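Local coordinates for Ras-interacting protein 1 (PDB 5KHO) that is required for blood vessel formation as a vascular-specific regulator of GTPase signaling, and is represented here by its Ras-associating domain, at residues 42-47 with 69-74; 95-100 with 124-129. All blocks are in the same frame, centred on the assembly; numbering follows the deposited sequence.

Interaction 1: residues 42-47 with 69-74; sequences TARELV and CVDAFA
R44 and D71, both exposed, form a salt bridge. The strong bond runs from R44 NH2 to D71 OD1, 2.7 Å long and fairly straight at 162°. It lies close to the guanidinium plane and uses the syn lone pair of OD1. R44 NE to the same oxygen (3.3 Å) and NH2 to OD2 (3.5 Å) are weak. The two planar groups are turned 39° apart, so the carboxylate is not squarely paired with the arginine edge. The R44 chain bends at chi2 (-142°), which carries its end across to D71.

The other contacts are apolar. V70 CG1 touches both R44 CG and V47 CG1, each at 3.8 Å. The aliphatic part of R44 crosses V70 at about a right angle. V47 CG1 also meets F73 CB at 4.0 Å. V47 points toward 69-74, and its CG1 does the touching. A48, L51 and L75 add to this packing.

T42 and E45 close a capping box at the start of helix 43-54. This is a helix packed against the entry to strand 73-80, as in the ubiquitin-like beta-grasp fold of Ras-associating domains.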
loop_
_atom_site.group_PDB
_atom_site.type_symbol
_atom_site.label_atom_id
_atom_site.label_comp_id
_atom_site.label_asym_id
_atom_site.label_seq_id
_atom_site.Cartn_x
_atom_site.Cartn_y
_atom_site.Cartn_z
ATOM N N THR B 42 -2.440 -16.258 -9.234
ATOM C CA THR B 42 -1.152 -16.106 -8.527
ATOM C C THR B 42 -0.182 -15.259 -9.340
ATOM O O THR B 42 -0.352 -15.112 -10.550
ATOM C CB THR B 42 -0.467 -17.461 -8.220
ATOM O OG1 THR B 42 -0.041 -18.075 -9.441
ATOM C CG2 THR B 42 -1.386 -18.415 -7.442
ATOM N N ALA B 43 0.828 -14.705 -8.667
ATOM C CA ALA B 43 1.885 -13.921 -9.317
ATOM C C ALA B 43 2.618 -14.703 -10.414
ATOM O O ALA B 43 2.853 -14.160 -11.492
ATOM C CB ALA B 43 2.870 -13.404 -8.287
ATOM N N ARG B 44 2.953 -15.974 -10.144
ATOM C CA ARG B 44 3.694 -16.818 -11.101
ATOM C C ARG B 44 2.874 -17.100 -12.365
ATOM O O ARG B 44 3.413 -17.070 -13.480
ATOM C CB ARG B 44 4.174 -18.127 -10.459
ATOM C CG ARG B 44 5.485 -18.651 -11.042
ATOM C CD ARG B 44 5.494 -20.166 -11.166
ATOM N NE ARG B 44 6.798 -20.686 -11.587
ATOM C CZ ARG B 44 6.999 -21.875 -12.163
ATOM N NH1 ARG B 44 5.984 -22.696 -12.414
ATOM N NH2 ARG B 44 8.229 -22.250 -12.500
ATOM N N GLU B 45 1.578 -17.353 -12.179
ATOM C CA GLU B 45 0.631 -17.458 -13.283
ATOM C C GLU B 45 0.646 -16.212 -14.166
ATOM O O GLU B 45 0.633 -16.324 -15.393
ATOM C CB GLU B 45 -0.784 -17.699 -12.767
ATOM C CG GLU B 45 -1.109 -19.151 -12.462
ATOM C CD GLU B 45 -2.417 -19.322 -11.706
ATOM O OE1 GLU B 45 -3.189 -18.342 -11.572
ATOM O OE2 GLU B 45 -2.678 -20.451 -11.237
ATOM N N LEU B 46 0.688 -15.035 -13.546
ATOM C CA LEU B 46 0.663 -13.785 -14.302
ATOM C C LEU B 46 2.000 -13.437 -14.951
ATOM O O LEU B 46 2.011 -12.810 -16.007
ATOM C CB LEU B 46 0.116 -12.619 -13.468
ATOM C CG LEU B 46 -1.306 -12.720 -12.897
ATOM C CD1 LEU B 46 -1.677 -11.368 -12.325
ATOM C CD2 LEU B 46 -2.366 -13.166 -13.902
ATOM N N VAL B 47 3.111 -13.851 -14.335
ATOM C CA VAL B 47 4.445 -13.697 -14.937
ATOM C C VAL B 47 4.504 -14.513 -16.234
ATOM O O VAL B 47 4.961 -14.013 -17.275
ATOM C CB VAL B 47 5.595 -14.056 -13.951
ATOM C CG1 VAL B 47 6.948 -14.086 -14.645
ATOM C CG2 VAL B 47 5.660 -13.053 -12.809
ATOM N N CYS B 69 11.502 -20.128 -18.238
ATOM C CA CYS B 69 12.096 -18.775 -18.281
ATOM C C CYS B 69 11.348 -17.796 -17.355
ATOM O O CYS B 69 11.717 -16.621 -17.242
ATOM C CB CYS B 69 12.120 -18.239 -19.721
ATOM N N VAL B 70 10.299 -18.314 -16.711
ATOM C CA VAL B 70 9.450 -17.613 -15.752
ATOM C C VAL B 70 10.241 -17.261 -14.493
ATOM O O VAL B 70 10.176 -16.127 -14.011
ATOM C CB VAL B 70 8.214 -18.485 -15.389
ATOM C CG1 VAL B 70 7.396 -17.885 -14.246
ATOM C CG2 VAL B 70 7.334 -18.712 -16.613
ATOM N N ASP B 71 10.996 -18.233 -13.986
ATOM C CA ASP B 71 11.748 -18.093 -12.733
ATOM C C ASP B 71 12.853 -17.022 -12.773
ATOM O O ASP B 71 13.391 -16.638 -11.725
ATOM C CB ASP B 71 12.313 -19.455 -12.294
ATOM C CG ASP B 71 11.226 -20.517 -12.095
ATOM O OD1 ASP B 71 10.019 -20.203 -12.217
ATOM O OD2 ASP B 71 11.587 -21.679 -11.815
ATOM N N ALA B 72 13.172 -16.543 -13.974
ATOM C CA ALA B 72 14.134 -15.461 -14.167
ATOM C C ALA B 72 13.486 -14.076 -14.115
ATOM O O ALA B 72 14.190 -13.061 -14.025
ATOM C CB ALA B 72 14.868 -15.648 -15.483
ATOM N N PHE B 73 12.151 -14.050 -14.184
ATOM C CA PHE B 73 11.372 -12.804 -14.161
ATOM C C PHE B 73 10.482 -12.637 -12.926
ATOM O O PHE B 73 10.064 -13.620 -12.300
ATOM C CB PHE B 73 10.549 -12.657 -15.439
ATOM C CG PHE B 73 11.368 -12.321 -16.646
ATOM C CD1 PHE B 73 11.684 -10.996 -16.944
ATOM C CD2 PHE B 73 11.833 -13.329 -17.492
ATOM C CE1 PHE B 73 12.446 -10.684 -18.061
ATOM C CE2 PHE B 73 12.593 -13.020 -18.613
ATOM C CZ PHE B 73 12.903 -11.699 -18.895
ATOM N N ALA B 74 10.187 -11.375 -12.613
ATOM C CA ALA B 74 9.522 -10.977 -11.374
ATOM C C ALA B 74 8.356 -10.021 -11.611
ATOM O O ALA B 74 8.440 -9.105 -12.430
ATOM C CB ALA B 74 10.534 -10.334 -10.437
#

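Interaction 2: residues 95-100 with 124-129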
loop_
_atom_site.group_PDB
_atom_site.type_symbol
_atom_site.label_atom_id
_atom_site.label_comp_id
_atom_site.label_asym_id
_atom_site.label_seq_id
_atom_site.Cartn_x
_atom_site.Cartn_y
_atom_site.Cartn_z
ATOM N N GLU B 95 10.648 4.839 -7.773
ATOM C CA GLU B 95 11.501 5.174 -6.612
ATOM C C GLU B 95 11.749 4.010 -5.625
ATOM O O GLU B 95 12.788 3.964 -4.967
ATOM C CB GLU B 95 10.943 6.394 -5.869
ATOM N N HIS B 96 10.784 3.100 -5.518
ATOM C CA HIS B 96 10.916 1.871 -4.735
ATOM C C HIS B 96 10.043 0.817 -5.385
ATOM O O HIS B 96 9.046 1.145 -6.015
ATOM C CB HIS B 96 10.496 2.091 -3.269
ATOM C CG HIS B 96 10.562 0.855 -2.419
ATOM N ND1 HIS B 96 11.753 0.257 -2.057
ATOM C CD2 HIS B 96 9.583 0.098 -1.867
ATOM C CE1 HIS B 96 11.503 -0.816 -1.326
ATOM N NE2 HIS B 96 10.194 -0.934 -1.194
ATOM N N LEU B 97 10.431 -0.447 -5.250
ATOM C CA LEU B 97 9.585 -1.554 -5.697
ATOM C C LEU B 97 9.607 -2.735 -4.733
ATOM O O LEU B 97 10.440 -2.799 -3.834
ATOM C CB LEU B 97 9.950 -1.991 -7.129
ATOM C CG LEU B 97 11.312 -2.599 -7.479
ATOM C CD1 LEU B 97 11.432 -4.055 -7.040
ATOM C CD2 LEU B 97 11.503 -2.500 -8.980
ATOM N N ARG B 98 8.691 -3.673 -4.948
ATOM C CA ARG B 98 8.617 -4.887 -4.159
ATOM C C ARG B 98 8.333 -6.056 -5.078
ATOM O O ARG B 98 7.419 -5.988 -5.896
ATOM C CB ARG B 98 7.511 -4.754 -3.128
ATOM C CG ARG B 98 7.420 -5.902 -2.160
ATOM C CD ARG B 98 6.201 -5.734 -1.276
ATOM N NE ARG B 98 5.543 -7.023 -1.116
ATOM C CZ ARG B 98 4.425 -7.378 -1.730
ATOM N NH1 ARG B 98 3.793 -6.534 -2.522
ATOM N NH2 ARG B 98 3.929 -8.580 -1.533
ATOM N N VAL B 99 9.112 -7.126 -4.939
ATOM C CA VAL B 99 8.898 -8.336 -5.729
ATOM C C VAL B 99 7.870 -9.193 -5.022
ATOM O O VAL B 99 8.110 -9.669 -3.915
ATOM C CB VAL B 99 10.204 -9.136 -5.936
ATOM C CG1 VAL B 99 9.950 -10.413 -6.735
ATOM C CG2 VAL B 99 11.252 -8.270 -6.623
ATOM N N LEU B 100 6.725 -9.372 -5.662
ATOM C CA LEU B 100 5.719 -10.313 -5.183
ATOM C C LEU B 100 6.292 -11.723 -5.139
ATOM O O LEU B 100 7.033 -12.120 -6.044
ATOM C CB LEU B 100 4.483 -10.285 -6.092
ATOM C CG LEU B 100 3.376 -9.239 -5.852
ATOM C CD1 LEU B 100 3.863 -7.801 -5.982
ATOM C CD2 LEU B 100 2.191 -9.485 -6.783
ATOM N N GLU B 124 5.009 -3.826 -12.541
ATOM C CA GLU B 124 6.100 -3.920 -13.516
ATOM C C GLU B 124 6.558 -5.368 -13.737
ATOM O O GLU B 124 6.530 -6.191 -12.809
ATOM C CB GLU B 124 7.278 -3.026 -13.106
ATOM C CG GLU B 124 7.029 -1.527 -13.301
ATOM C CD GLU B 124 8.200 -0.628 -12.884
ATOM O OE1 GLU B 124 9.066 -1.048 -12.080
ATOM O OE2 GLU B 124 8.249 0.529 -13.356
ATOM N N LEU B 125 6.941 -5.678 -14.978
ATOM C CA LEU B 125 7.582 -6.952 -15.277
ATOM C C LEU B 125 9.072 -6.715 -15.423
ATOM O O LEU B 125 9.501 -5.950 -16.291
ATOM C CB LEU B 125 7.042 -7.555 -16.564
ATOM C CG LEU B 125 6.847 -9.072 -16.690
ATOM C CD1 LEU B 125 7.245 -9.491 -18.098
ATOM C CD2 LEU B 125 7.574 -9.910 -15.648
ATOM N N ARG B 126 9.856 -7.355 -14.561
ATOM C CA ARG B 126 11.307 -7.164 -14.551
ATOM C C ARG B 126 12.086 -8.470 -14.447
ATOM O O ARG B 126 11.566 -9.477 -13.942
ATOM C CB ARG B 126 11.715 -6.239 -13.404
ATOM C CG ARG B 126 11.442 -4.763 -13.645
ATOM C CD ARG B 126 11.945 -3.966 -12.462
ATOM N NE ARG B 126 11.480 -2.585 -12.485
ATOM C CZ ARG B 126 12.113 -1.585 -13.088
ATOM N NH1 ARG B 126 13.250 -1.796 -13.747
ATOM N NH2 ARG B 126 11.597 -0.365 -13.035
ATOM N N GLY B 127 13.330 -8.450 -14.929
ATOM C CA GLY B 127 14.278 -9.510 -14.612
ATOM C C GLY B 127 14.409 -9.601 -13.100
ATOM O O GLY B 127 14.569 -8.572 -12.428
ATOM N N ARG B 128 14.313 -10.824 -12.571
ATOM C CA ARG B 128 14.352 -11.078 -11.124
ATOM C C ARG B 128 15.570 -10.485 -10.406
ATOM O O ARG B 128 15.421 -9.928 -9.324
ATOM C CB ARG B 128 14.228 -12.571 -10.830
ATOM C CG ARG B 128 13.763 -12.878 -9.420
ATOM C CD ARG B 128 13.158 -14.268 -9.369
ATOM N NE ARG B 128 12.151 -14.382 -8.318
ATOM C CZ ARG B 128 10.843 -14.227 -8.501
ATOM N NH1 ARG B 128 10.010 -14.359 -7.476
ATOM N NH2 ARG B 128 10.359 -13.945 -9.702
ATOM N N GLU B 129 16.757 -10.593 -11.005
ATOM C CA GLU B 129 17.963 -9.974 -10.435
ATOM C C GLU B 129 17.993 -8.426 -10.407
ATOM O O GLU B 129 18.340 -7.835 -9.383
ATOM C CB GLU B 129 19.239 -10.568 -11.034
ATOM C CG GLU B 129 19.659 -11.854 -10.344
ATOM C CD GLU B 129 19.486 -11.819 -8.824
ATOM O OE1 GLU B 129 19.974 -10.870 -8.154
ATOM O OE2 GLU B 129 18.854 -12.759 -8.300
#
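V99 CG1 lies over one face of the R128 guanidinium, 4.0 Å from NH1 and offset toward the rim. L100 O is also 4.0 Å from NH1, but it approaches obliquely and is not bonded to it. The R126 guanidinium has E124 OE1 at its edge, in its plane. L97 CD2 comes to R126 obliquely, 3.5 Å from NE and 3.8 Å from CD.

The methyls of strand 96-99 therefore touch two arginines of 124-129. L97 and V99 both point toward that segment. L97 places CG between its backbone N and carbonyl carbon (chi1 65°), and this brings CD2 to R126. The R128 chain, extended from CG to NE, carries its end to V99 and L100.

Within 124-129, R126 grips E124 side-on. NE (2.9 Å) and NH2 (2.8 Å) both bond to E124 OE1, from the same face of the carboxylate and above its plane. These bonds are bent, with angles near 140°. The other ends are engaged too: R126 NH1 pairs with E130, and E124 OE2 with R122. A leucine in place of R126 would probably leave E124 OE1 without its two donors and E130 without this partner, and would take away the CD-NE stretch on which L97 CD2 rests.

Helix 128-136 adds to the packing, with L134 against L97, and A131 and E135 against V99. R128 also has a long, weak ion pair with D102.

Across the two segments the contact is methyl against arginine. The paired charges lie along 124-129 and just beyond it, so the ion pairing probably fixes the R126 end against which L97 packs.

How the interactions relate
Strand 73-80 joins the two contacts. It lies between strands 120-127 and 96-99 in the sheet, and its first residues belong to interaction 1. The centres of the contacts are about 11 Å apart. Two probable backbone hydrogen bonds connect them: A74 N to R126 O and A72 O to R128 N, both 2.7 Å. The R128 side chain also packs against the backbone carbonyl oxygens of D71 and F73. Interaction 1 brings helix 43-54 to the start of strand 73-80, while interaction 2 involves the neighbouring strands and helix 128-136. A glycerol, probably from the crystallisation liquor, lies about 6 Å from the L100 side chain in interaction 2.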